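Local coordinates for protein geranyltranstransferase (Pseudomonas aeruginosa, PDB 4UMJ) that probably catalyses formation of farnesyl diphosphate from geranyl and isopentenyl diphosphates, and here holds the bisphosphonate inhibitor ibandronate together with magnesium ions, at residues 66-71 / 123-128; 85-90 / 100-105; 177-182 / 215-220. All coordinates share one frame; numbering follows the deposited sequence.

How the interactions relate
Two of the three contacts border one bound ibandronate, and the third lies apart from it. Interaction 2 contributes D90 to the two magnesium ions that hold the bisphosphonate, while interaction 3 brings K181 to a phosphonate oxygen of the same molecule; their centres are about 23 Å apart, but their nearest atoms are only about 7 Å apart. Interaction 1 lies across the centre of the chain from interaction 3, its centre about 24 Å from that of interaction 3 and about 27 Å from that of interaction 2. Helix 67-85 begins in interaction 1 and leads to the metal-binding segment of interaction 2, which is nested within the chain loop closed by 66-71 and 123-128.

Interaction 1. Residues 66-71 / 123-128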
loop_
_atom_site.group_PDB
_atom_site.type_symbol
_atom_site.label_atom_id
_atom_site.label_comp_id
_atom_site.label_asym_id
_atom_site.label_seq_id
_atom_site.Cartn_x
_atom_site.Cartn_y
_atom_site.Cartn_z
ATOM N N ALA B 66 -19.581 7.614 1.725
ATOM C CA ALA B 66 -18.372 7.553 0.892
ATOM C C ALA B 66 -17.192 8.207 1.548
ATOM O O ALA B 66 -16.183 8.456 0.867
ATOM C CB ALA B 66 -18.656 8.220 -0.465
ATOM N N ASP B 67 -17.284 8.506 2.842
ATOM C CA ASP B 67 -16.218 9.192 3.513
ATOM C C ASP B 67 -14.918 8.405 3.431
ATOM O O ASP B 67 -13.876 8.998 3.225
ATOM C CB ASP B 67 -16.544 9.475 5.015
ATOM C CG ASP B 67 -17.398 10.758 5.247
ATOM O OD1 ASP B 67 -17.573 11.595 4.328
ATOM O OD2 ASP B 67 -17.856 10.950 6.424
ATOM N N ALA B 68 -14.978 7.085 3.692
ATOM C CA ALA B 68 -13.797 6.253 3.677
ATOM C C ALA B 68 -13.202 6.105 2.249
ATOM O O ALA B 68 -12.009 6.276 2.073
ATOM C CB ALA B 68 -14.066 4.911 4.284
ATOM N N ALA B 69 -14.039 5.878 1.258
ATOM C CA ALA B 69 -13.632 5.956 -0.123
ATOM C C ALA B 69 -12.937 7.261 -0.471
ATOM O O ALA B 69 -11.895 7.250 -1.091
ATOM C CB ALA B 69 -14.800 5.791 -1.016
ATOM N N ALA B 70 -13.510 8.372 -0.071
ATOM C CA ALA B 70 -12.947 9.672 -0.355
ATOM C C ALA B 70 -11.568 9.845 0.301
ATOM O O ALA B 70 -10.603 10.314 -0.328
ATOM C CB ALA B 70 -13.891 10.761 0.093
ATOM N N CYS B 71 -11.470 9.474 1.571
ATOM C CA CYS B 71 -10.169 9.498 2.242
ATOM C C CYS B 71 -9.137 8.600 1.514
ATOM O O CYS B 71 -8.042 8.985 1.286
ATOM C CB CYS B 71 -10.327 9.020 3.663
ATOM S SG CYS B 71 -11.139 10.170 4.764
ATOM N N GLU B 123 -5.888 0.615 5.091
ATOM C CA GLU B 123 -6.391 0.559 6.429
ATOM C C GLU B 123 -7.803 1.138 6.538
ATOM O O GLU B 123 -8.707 0.520 7.129
ATOM C CB GLU B 123 -5.452 1.280 7.396
ATOM C CG GLU B 123 -5.898 1.126 8.849
ATOM C CD GLU B 123 -4.992 1.819 9.815
ATOM O OE1 GLU B 123 -3.760 1.972 9.525
ATOM O OE2 GLU B 123 -5.534 2.264 10.857
ATOM N N VAL B 124 -8.022 2.324 5.978
ATOM C CA VAL B 124 -9.347 2.983 6.151
ATOM C C VAL B 124 -10.470 2.268 5.478
ATOM O O VAL B 124 -11.577 2.324 5.948
ATOM C CB VAL B 124 -9.400 4.484 5.827
ATOM C CG1 VAL B 124 -8.451 5.239 6.706
ATOM C CG2 VAL B 124 -9.126 4.787 4.404
ATOM N N LEU B 125 -10.193 1.686 4.321
ATOM C CA LEU B 125 -11.173 0.903 3.612
ATOM C C LEU B 125 -11.492 -0.469 4.260
ATOM O O LEU B 125 -12.641 -0.932 4.221
ATOM C CB LEU B 125 -10.729 0.657 2.187
ATOM C CG LEU B 125 -10.770 1.777 1.204
ATOM C CD1 LEU B 125 -10.464 1.247 -0.166
ATOM C CD2 LEU B 125 -12.144 2.453 1.187
ATOM N N ALA B 126 -10.499 -1.064 4.880
ATOM C CA ALA B 126 -10.680 -2.366 5.529
ATOM C C ALA B 126 -11.382 -2.214 6.873
ATOM O O ALA B 126 -11.870 -3.210 7.414
ATOM C CB ALA B 126 -9.337 -3.043 5.696
ATOM N N ASP B 127 -11.392 -0.998 7.413
ATOM C CA ASP B 127 -11.859 -0.681 8.789
ATOM C C ASP B 127 -13.356 -0.522 8.715
ATOM O O ASP B 127 -13.852 0.410 8.115
ATOM C CB ASP B 127 -11.230 0.627 9.273
ATOM C CG ASP B 127 -11.634 1.028 10.707
ATOM O OD1 ASP B 127 -12.751 0.793 11.102
ATOM O OD2 ASP B 127 -10.817 1.660 11.410
ATOM N N THR B 128 -14.077 -1.437 9.330
ATOM C CA THR B 128 -15.524 -1.509 9.147
ATOM C C THR B 128 -16.275 -0.493 9.982
ATOM O O THR B 128 -17.469 -0.357 9.827
ATOM C CB THR B 128 -16.071 -2.935 9.418
ATOM O OG1 THR B 128 -15.651 -3.389 10.719
ATOM C CG2 THR B 128 -15.595 -3.876 8.374
#
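A68 is the first residue of 66-71 to meet 123-128, two positions beyond A66, the N-cap of helix 67-85. Its CB points at the other helix and ends 4.0 Å from V124 O, and the short side chain lets the backbones come close: A68 CA and L125 CA are 6.0 Å apart. The carbonyl of A68 faces two methyl groups, with L125 CD2 3.9 Å from A68 O and V124 CG2 4.0 Å from the same oxygen. The leucine reaches this point because chi1 of -73° sets its branch on the N side of CA and chi2 of -172°, extending CD1, turns CD2 over the first turn of the partner helix. At A69 that methyl touches the backbone rather than the side chain: L125 CD2 lies 3.9 Å from A69 N, while A69 CB points away, onto M141 of helix 135-149 and L192 of helix 171-196. One turn after A68 the last touch is the loosest, C71 CB to V124 CG2 at 4.5 Å; the rest of the cysteine packs on A17 and L18 of helix 2-19. The contact thus joins the start of helix 67-85 to the end of helix 107-126 inside the all-helical prenyltransferase bundle. All five touching residues are buried, yet the shared surface is only 160 Å². No hydrogen bond crosses it, and V124 O, in the last turn before D127 leaves helical geometry, is buried with no polar partner in the model. Cohesion here therefore rests on methyl groups laid against backbone atoms, at the price of one unpaired carbonyl.

Interaction 2. Residues 85-90 / 100-105; sequences DLPAMD and TTHRAF. With MG (magnesium ion), chain M; MG (magnesium ion), chain L; BFQ (ibandronate), chain N.
P87 and L86 cover one face of the H102 imidazole and R103 CG lies over the opposite one. On the first face P87 CD makes a CH-pi contact 3.8 Å from the H102 ring centroid and 20° off the normal, while L86 CA makes a second, longer one. D85 O approaches the ring obliquely, 3.0 Å from H102 CE1. With chi1 at 70°, H102 tucks CG over its own backbone, which turns the imidazole toward D85 O and the L86-P87 step. The side chain of D85 slants across that of T100, with D85 OD2 3.4 Å from T100 CG2. Water 1 joins the segments by donating to D85 OD2 (2.9 Å) and accepting from N of T101, the first residue of helix 101-104 (3.0 Å).

Residues 85-90 belong to the first aspartate-rich motif of the prenyltransferases, DDxxxxD, which begins at D84. D90 OD2 bridges both magnesium ions at 2.0 Å each, and D84 also binds metal; ibandronate O5 is shared by the same two ions. D85 stands in the second shell: its OD1 accepts from water 2 (2.9 Å), itself a ligand of one magnesium. With OD2 held by a salt bridge to R95 and by water 1, and OD1 by the metal-bound water, both carboxylate oxygens are gripped, which probably orients this second-shell group.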
loop_
_atom_site.group_PDB
_atom_site.type_symbol
_atom_site.label_atom_id
_atom_site.label_comp_id
_atom_site.label_asym_id
_atom_site.label_seq_id
_atom_site.Cartn_x
_atom_site.Cartn_y
_atom_site.Cartn_z
ATOM N N ASP B 85 7.676 13.752 -6.605
ATOM C CA ASP B 85 8.499 14.959 -6.398
ATOM C C ASP B 85 9.944 14.654 -6.076
ATOM O O ASP B 85 10.823 15.553 -6.196
ATOM C CB ASP B 85 7.923 15.830 -5.293
ATOM C CG ASP B 85 6.686 16.594 -5.713
ATOM O OD1 ASP B 85 6.538 16.889 -6.932
ATOM O OD2 ASP B 85 5.850 16.864 -4.815
ATOM N N LEU B 86 10.236 13.391 -5.695
ATOM C CA LEU B 86 11.575 13.012 -5.227
ATOM C C LEU B 86 12.685 13.243 -6.258
ATOM O O LEU B 86 12.415 13.208 -7.450
ATOM C CB LEU B 86 11.616 11.548 -4.821
ATOM C CG LEU B 86 10.764 11.067 -3.674
ATOM C CD1 LEU B 86 10.694 9.552 -3.629
ATOM C CD2 LEU B 86 11.242 11.633 -2.351
ATOM N N PRO B 87 13.937 13.450 -5.792
ATOM C CA PRO B 87 15.087 13.671 -6.696
ATOM C C PRO B 87 15.235 12.621 -7.771
ATOM O O PRO B 87 15.449 12.982 -8.927
ATOM C CB PRO B 87 16.273 13.780 -5.730
ATOM C CG PRO B 87 15.670 14.437 -4.541
ATOM C CD PRO B 87 14.272 13.847 -4.426
ATOM N N ALA B 88 14.905 11.356 -7.469
ATOM C CA ALA B 88 14.991 10.312 -8.459
ATOM C C ALA B 88 13.940 10.406 -9.519
ATOM O O ALA B 88 14.047 9.719 -10.539
ATOM C CB ALA B 88 14.897 8.954 -7.813
ATOM N N MET B 89 12.901 11.211 -9.299
ATOM C CA MET B 89 11.814 11.306 -10.278
ATOM C C MET B 89 11.749 12.715 -10.784
ATOM O O MET B 89 12.668 13.101 -11.457
ATOM C CB MET B 89 10.485 10.789 -9.715
ATOM C CG MET B 89 10.479 9.274 -9.911
ATOM S SD MET B 89 9.077 8.293 -9.476
ATOM C CE MET B 89 9.433 7.885 -7.778
ATOM N N ASP B 90 10.779 13.536 -10.379
ATOM C CA ASP B 90 10.668 14.862 -11.000
ATOM C C ASP B 90 11.537 15.890 -10.298
ATOM O O ASP B 90 11.709 16.984 -10.810
ATOM C CB ASP B 90 9.225 15.377 -11.045
ATOM C CG ASP B 90 8.374 14.625 -11.973
ATOM O OD1 ASP B 90 8.942 13.958 -12.797
ATOM O OD2 ASP B 90 7.115 14.677 -11.875
ATOM N N THR B 100 8.132 20.992 -1.187
ATOM C CA THR B 100 7.724 19.581 -1.309
ATOM C C THR B 100 8.094 18.828 -0.014
ATOM O O THR B 100 8.818 19.353 0.837
ATOM C CB THR B 100 8.375 18.922 -2.493
ATOM O OG1 THR B 100 9.781 19.157 -2.498
ATOM C CG2 THR B 100 7.744 19.452 -3.802
ATOM N N THR B 101 7.559 17.621 0.186
ATOM C CA THR B 101 7.769 16.969 1.502
ATOM C C THR B 101 9.254 16.673 1.735
ATOM O O THR B 101 9.751 16.800 2.857
ATOM C CB THR B 101 6.894 15.715 1.661
ATOM O OG1 THR B 101 5.519 16.081 1.479
ATOM C CG2 THR B 101 7.070 15.080 3.071
ATOM N N HIS B 102 9.952 16.224 0.713
ATOM C CA HIS B 102 11.370 15.882 0.882
ATOM C C HIS B 102 12.224 17.130 1.135
ATOM O O HIS B 102 13.255 17.036 1.782
ATOM C CB HIS B 102 11.939 15.070 -0.251
ATOM C CG HIS B 102 12.092 15.811 -1.549
ATOM N ND1 HIS B 102 11.073 15.914 -2.478
ATOM C CD2 HIS B 102 13.174 16.397 -2.113
ATOM C CE1 HIS B 102 11.487 16.627 -3.511
ATOM N NE2 HIS B 102 12.757 16.947 -3.311
ATOM N N ARG B 103 11.734 18.294 0.684
ATOM C CA ARG B 103 12.395 19.584 0.893
ATOM C C ARG B 103 12.136 20.118 2.291
ATOM O O ARG B 103 13.024 20.690 2.883
ATOM C CB ARG B 103 11.903 20.632 -0.100
ATOM C CG ARG B 103 12.322 20.333 -1.476
ATOM C CD ARG B 103 13.826 20.446 -1.593
ATOM N NE ARG B 103 14.332 21.767 -1.181
ATOM C CZ ARG B 103 15.542 21.985 -0.675
ATOM N NH1 ARG B 103 16.392 20.971 -0.418
ATOM N NH2 ARG B 103 15.867 23.220 -0.345
ATOM N N ALA B 104 10.898 20.003 2.768
ATOM C CA ALA B 104 10.496 20.461 4.071
ATOM C C ALA B 104 11.146 19.622 5.197
ATOM O O ALA B 104 11.481 20.133 6.257
ATOM C CB ALA B 104 8.969 20.365 4.181
ATOM N N PHE B 105 11.215 18.326 4.977
ATOM C CA PHE B 105 11.701 17.378 5.939
ATOM C C PHE B 105 13.026 16.815 5.514
ATOM O O PHE B 105 14.041 17.449 5.697
ATOM C CB PHE B 105 10.639 16.301 6.218
ATOM C CG PHE B 105 9.419 16.852 6.833
ATOM C CD1 PHE B 105 8.375 17.343 6.062
ATOM C CD2 PHE B 105 9.319 16.921 8.200
ATOM C CE1 PHE B 105 7.253 17.944 6.688
ATOM C CE2 PHE B 105 8.242 17.479 8.824
ATOM C CZ PHE B 105 7.185 17.995 8.061
HETATM MG MG MG M . 5.587 15.772 -11.079
HETATM MG MG MG L . 5.928 13.252 -12.666
HETATM P P1 BFQ N . 3.067 14.683 -13.064
HETATM O O2 BFQ N . 3.197 15.672 -14.190
HETATM O O3 BFQ N . 2.729 13.398 -13.689
HETATM O O5 BFQ N . 4.495 14.564 -12.607
HETATM C C7 BFQ N . 1.844 15.149 -11.764
HETATM P P8 BFQ N . 2.421 16.765 -11.202
HETATM O O9 BFQ N . 3.874 16.634 -10.799
HETATM O O10 BFQ N . 1.571 17.192 -10.104
HETATM O O12 BFQ N . 2.283 17.792 -12.271
HETATM O O14 BFQ N . 0.503 15.355 -12.174
HETATM C C16 BFQ N . 1.791 14.277 -10.483
HETATM C C19 BFQ N . 1.881 12.790 -10.736
HETATM N N22 BFQ N . 0.662 11.957 -10.668
HETATM C C23 BFQ N . 0.762 10.883 -11.661
HETATM C C26 BFQ N . 1.091 9.530 -11.026
HETATM C C29 BFQ N . 1.921 9.698 -9.787
HETATM C C32 BFQ N . 2.372 8.307 -9.332
HETATM C C35 BFQ N . 3.663 8.431 -8.487
HETATM C C39 BFQ N . -0.649 12.598 -10.716
HETATM O O HOH W 1 5.994 16.311 -1.979
HETATM O O HOH W 2 6.760 16.772 -9.773
HETATM O O HOH W 3 7.233 11.907 -12.831
HETATM O O HOH W 4 6.483 13.782 -14.746
HETATM O O HOH W 5 4.659 11.780 -13.343
HETATM O O HOH W 6 5.991 17.153 -12.635
#

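Interaction 3. Residues 177-182 / 215-220. With BFQ (ibandronate), chain N.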
loop_
_atom_site.group_PDB
_atom_site.type_symbol
_atom_site.label_atom_id
_atom_site.label_comp_id
_atom_site.label_asym_id
_atom_site.label_seq_id
_atom_site.Cartn_x
_atom_site.Cartn_y
_atom_site.Cartn_z
ATOM N N MET B 177 -0.509 6.181 -21.535
ATOM C CA MET B 177 0.200 6.667 -20.398
ATOM C C MET B 177 -0.765 7.328 -19.431
ATOM O O MET B 177 -0.805 6.989 -18.219
ATOM C CB MET B 177 1.285 7.609 -20.871
ATOM C CG MET B 177 2.270 8.040 -19.814
ATOM S SD MET B 177 1.583 9.182 -18.609
ATOM C CE MET B 177 1.158 10.542 -19.675
ATOM N N HIS B 178 -1.530 8.266 -19.949
ATOM C CA HIS B 178 -2.510 8.976 -19.156
ATOM C C HIS B 178 -3.541 8.064 -18.465
ATOM O O HIS B 178 -3.847 8.264 -17.309
ATOM C CB HIS B 178 -3.217 9.985 -20.025
ATOM C CG HIS B 178 -2.421 11.225 -20.268
ATOM N ND1 HIS B 178 -1.610 11.792 -19.305
ATOM C CD2 HIS B 178 -2.354 12.040 -21.342
ATOM C CE1 HIS B 178 -1.090 12.906 -19.775
ATOM N NE2 HIS B 178 -1.513 13.073 -21.015
ATOM N N ARG B 179 -4.090 7.086 -19.180
ATOM C CA ARG B 179 -5.089 6.207 -18.646
ATOM C C ARG B 179 -4.566 5.440 -17.426
ATOM O O ARG B 179 -5.342 5.135 -16.499
ATOM C CB ARG B 179 -5.637 5.282 -19.736
ATOM C CG ARG B 179 -6.682 6.036 -20.580
ATOM C CD ARG B 179 -7.235 5.244 -21.733
ATOM N NE ARG B 179 -7.922 4.006 -21.368
ATOM C CZ ARG B 179 -8.779 3.794 -20.344
ATOM N NH1 ARG B 179 -9.139 4.737 -19.453
ATOM N NH2 ARG B 179 -9.302 2.572 -20.210
ATOM N N HIS B 180 -3.262 5.140 -17.426
ATOM C CA HIS B 180 -2.658 4.474 -16.272
ATOM C C HIS B 180 -2.329 5.487 -15.200
ATOM O O HIS B 180 -2.662 5.314 -14.029
ATOM C CB HIS B 180 -1.369 3.724 -16.658
ATOM C CG HIS B 180 -1.627 2.485 -17.429
ATOM N ND1 HIS B 180 -1.991 2.498 -18.765
ATOM C CD2 HIS B 180 -1.624 1.193 -17.053
ATOM C CE1 HIS B 180 -2.197 1.259 -19.167
ATOM N NE2 HIS B 180 -1.951 0.448 -18.156
ATOM N N LYS B 181 -1.647 6.545 -15.590
ATOM C CA LYS B 181 -1.013 7.425 -14.647
ATOM C C LYS B 181 -2.033 8.213 -13.861
ATOM O O LYS B 181 -1.843 8.451 -12.643
ATOM C CB LYS B 181 -0.011 8.363 -15.362
ATOM C CG LYS B 181 1.005 8.979 -14.449
ATOM C CD LYS B 181 2.126 9.764 -15.172
ATOM C CE LYS B 181 1.656 11.086 -15.728
ATOM N NZ LYS B 181 2.815 11.809 -16.298
ATOM N N THR B 182 -3.138 8.609 -14.515
ATOM C CA THR B 182 -4.187 9.321 -13.835
ATOM C C THR B 182 -5.630 8.752 -13.968
ATOM O O THR B 182 -6.435 8.873 -13.025
ATOM C CB THR B 182 -4.219 10.808 -14.185
ATOM O OG1 THR B 182 -4.159 10.979 -15.575
ATOM C CG2 THR B 182 -3.072 11.576 -13.531
ATOM N N ILE B 215 -13.969 11.889 -18.479
ATOM C CA ILE B 215 -13.523 13.035 -17.748
ATOM C C ILE B 215 -12.058 12.993 -17.385
ATOM O O ILE B 215 -11.401 14.039 -17.317
ATOM C CB ILE B 215 -14.335 13.355 -16.490
ATOM C CG1 ILE B 215 -14.298 12.245 -15.519
ATOM C CG2 ILE B 215 -15.741 13.812 -16.831
ATOM C CD1 ILE B 215 -14.292 12.809 -14.142
ATOM N N GLY B 216 -11.521 11.818 -17.137
ATOM C CA GLY B 216 -10.095 11.711 -16.823
ATOM C C GLY B 216 -9.212 12.263 -17.959
ATOM O O GLY B 216 -8.256 12.979 -17.718
ATOM N N LEU B 217 -9.539 11.924 -19.198
ATOM C CA LEU B 217 -8.831 12.485 -20.357
ATOM C C LEU B 217 -9.140 13.932 -20.521
ATOM O O LEU B 217 -8.255 14.706 -20.859
ATOM C CB LEU B 217 -9.189 11.763 -21.650
ATOM C CG LEU B 217 -8.733 10.330 -21.811
ATOM C CD1 LEU B 217 -9.297 9.697 -23.089
ATOM C CD2 LEU B 217 -7.204 10.250 -21.793
ATOM N N ALA B 218 -10.405 14.306 -20.360
ATOM C CA ALA B 218 -10.795 15.705 -20.507
ATOM C C ALA B 218 -9.985 16.616 -19.573
ATOM O O ALA B 218 -9.554 17.714 -19.977
ATOM C CB ALA B 218 -12.303 15.911 -20.289
ATOM N N PHE B 219 -9.725 16.157 -18.364
ATOM C CA PHE B 219 -8.825 16.889 -17.469
ATOM C C PHE B 219 -7.467 17.128 -18.127
ATOM O O PHE B 219 -6.951 18.244 -18.105
ATOM C CB PHE B 219 -8.568 16.086 -16.196
ATOM C CG PHE B 219 -9.500 16.394 -15.105
ATOM C CD1 PHE B 219 -9.536 17.685 -14.576
ATOM C CD2 PHE B 219 -10.309 15.404 -14.549
ATOM C CE1 PHE B 219 -10.400 17.994 -13.539
ATOM C CE2 PHE B 219 -11.194 15.707 -13.519
ATOM C CZ PHE B 219 -11.228 16.999 -13.007
ATOM N N GLN B 220 -6.864 16.066 -18.647
ATOM C CA GLN B 220 -5.514 16.189 -19.218
ATOM C C GLN B 220 -5.497 17.118 -20.469
ATOM O O GLN B 220 -4.620 17.948 -20.617
ATOM C CB GLN B 220 -4.926 14.832 -19.582
ATOM C CG GLN B 220 -4.691 13.949 -18.368
ATOM C CD GLN B 220 -3.606 14.494 -17.455
ATOM O OE1 GLN B 220 -2.692 15.163 -17.912
ATOM N NE2 GLN B 220 -3.745 14.260 -16.160
HETATM P P1 BFQ N . 3.067 14.683 -13.064
HETATM O O2 BFQ N . 3.197 15.672 -14.190
HETATM O O3 BFQ N . 2.729 13.398 -13.689
HETATM O O5 BFQ N . 4.495 14.564 -12.607
HETATM C C7 BFQ N . 1.844 15.149 -11.764
HETATM P P8 BFQ N . 2.421 16.765 -11.202
HETATM O O9 BFQ N . 3.874 16.634 -10.799
HETATM O O10 BFQ N . 1.571 17.192 -10.104
HETATM O O12 BFQ N . 2.283 17.792 -12.271
HETATM O O14 BFQ N . 0.503 15.355 -12.174
HETATM C C16 BFQ N . 1.791 14.277 -10.483
HETATM C C19 BFQ N . 1.881 12.790 -10.736
HETATM N N22 BFQ N . 0.662 11.957 -10.668
HETATM C C23 BFQ N . 0.762 10.883 -11.661
HETATM C C26 BFQ N . 1.091 9.530 -11.026
HETATM C C29 BFQ N . 1.921 9.698 -9.787
HETATM C C32 BFQ N . 2.372 8.307 -9.332
HETATM C C35 BFQ N . 3.663 8.431 -8.487
HETATM C C39 BFQ N . -0.649 12.598 -10.716
HETATM O O HOH W 7 -6.232 10.801 -17.548
#
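Q220 gives the largest single share of the contact with 177-182, running over the H178 imidazole and on to T182. Its CB already lies over the face, 4.1 Å from H178 NE2. CG comes next and stands above the ring centre, 3.9 Å from the H178 centroid and almost on the ring normal, a CH-pi contact. A bend at chi2 (-67°) keeps the amide close to the same face, so that CD also lies over the imidazole, with the amide and ring planes 27° apart. The tip then divides: OE1 comes within 3.3 Å of H178 CE1, while NE2 turns to T182, lying 3.4 Å from T182 OG1 and near its methyl group.

The two helices cross at 104°, their local axes 10.1 Å apart at closest approach. G216, F219 and Q220 lead toward the second aspartate-rich motif of the prenyltransferases, farther along helix 202-227, so this crossing sets the approach to that motif against H178 and T182; K181, next to T182, turns to the ligand instead. There the helix widens into a pi-type turn at 179-182.

Nearer the H178 backbone, L217 CD2 touches both H178 CB and R179 CG loosely, packing the apolar part of the crossing. Water 7 also spans the helices: it is hydrogen-bonded to T182 OG1 at 2.9 Å and donates a weak bond to G216 O. K181 leaves the helix toward the ligand, its CG and CD passing along the ibandronate chain before NZ donates to ibandronate O3 (3.1 Å). The same ammonium is salt-bridged to D161, so two anionic groups share it. T182 CG2 meets ibandronate C39, the methyl on the ligand nitrogen.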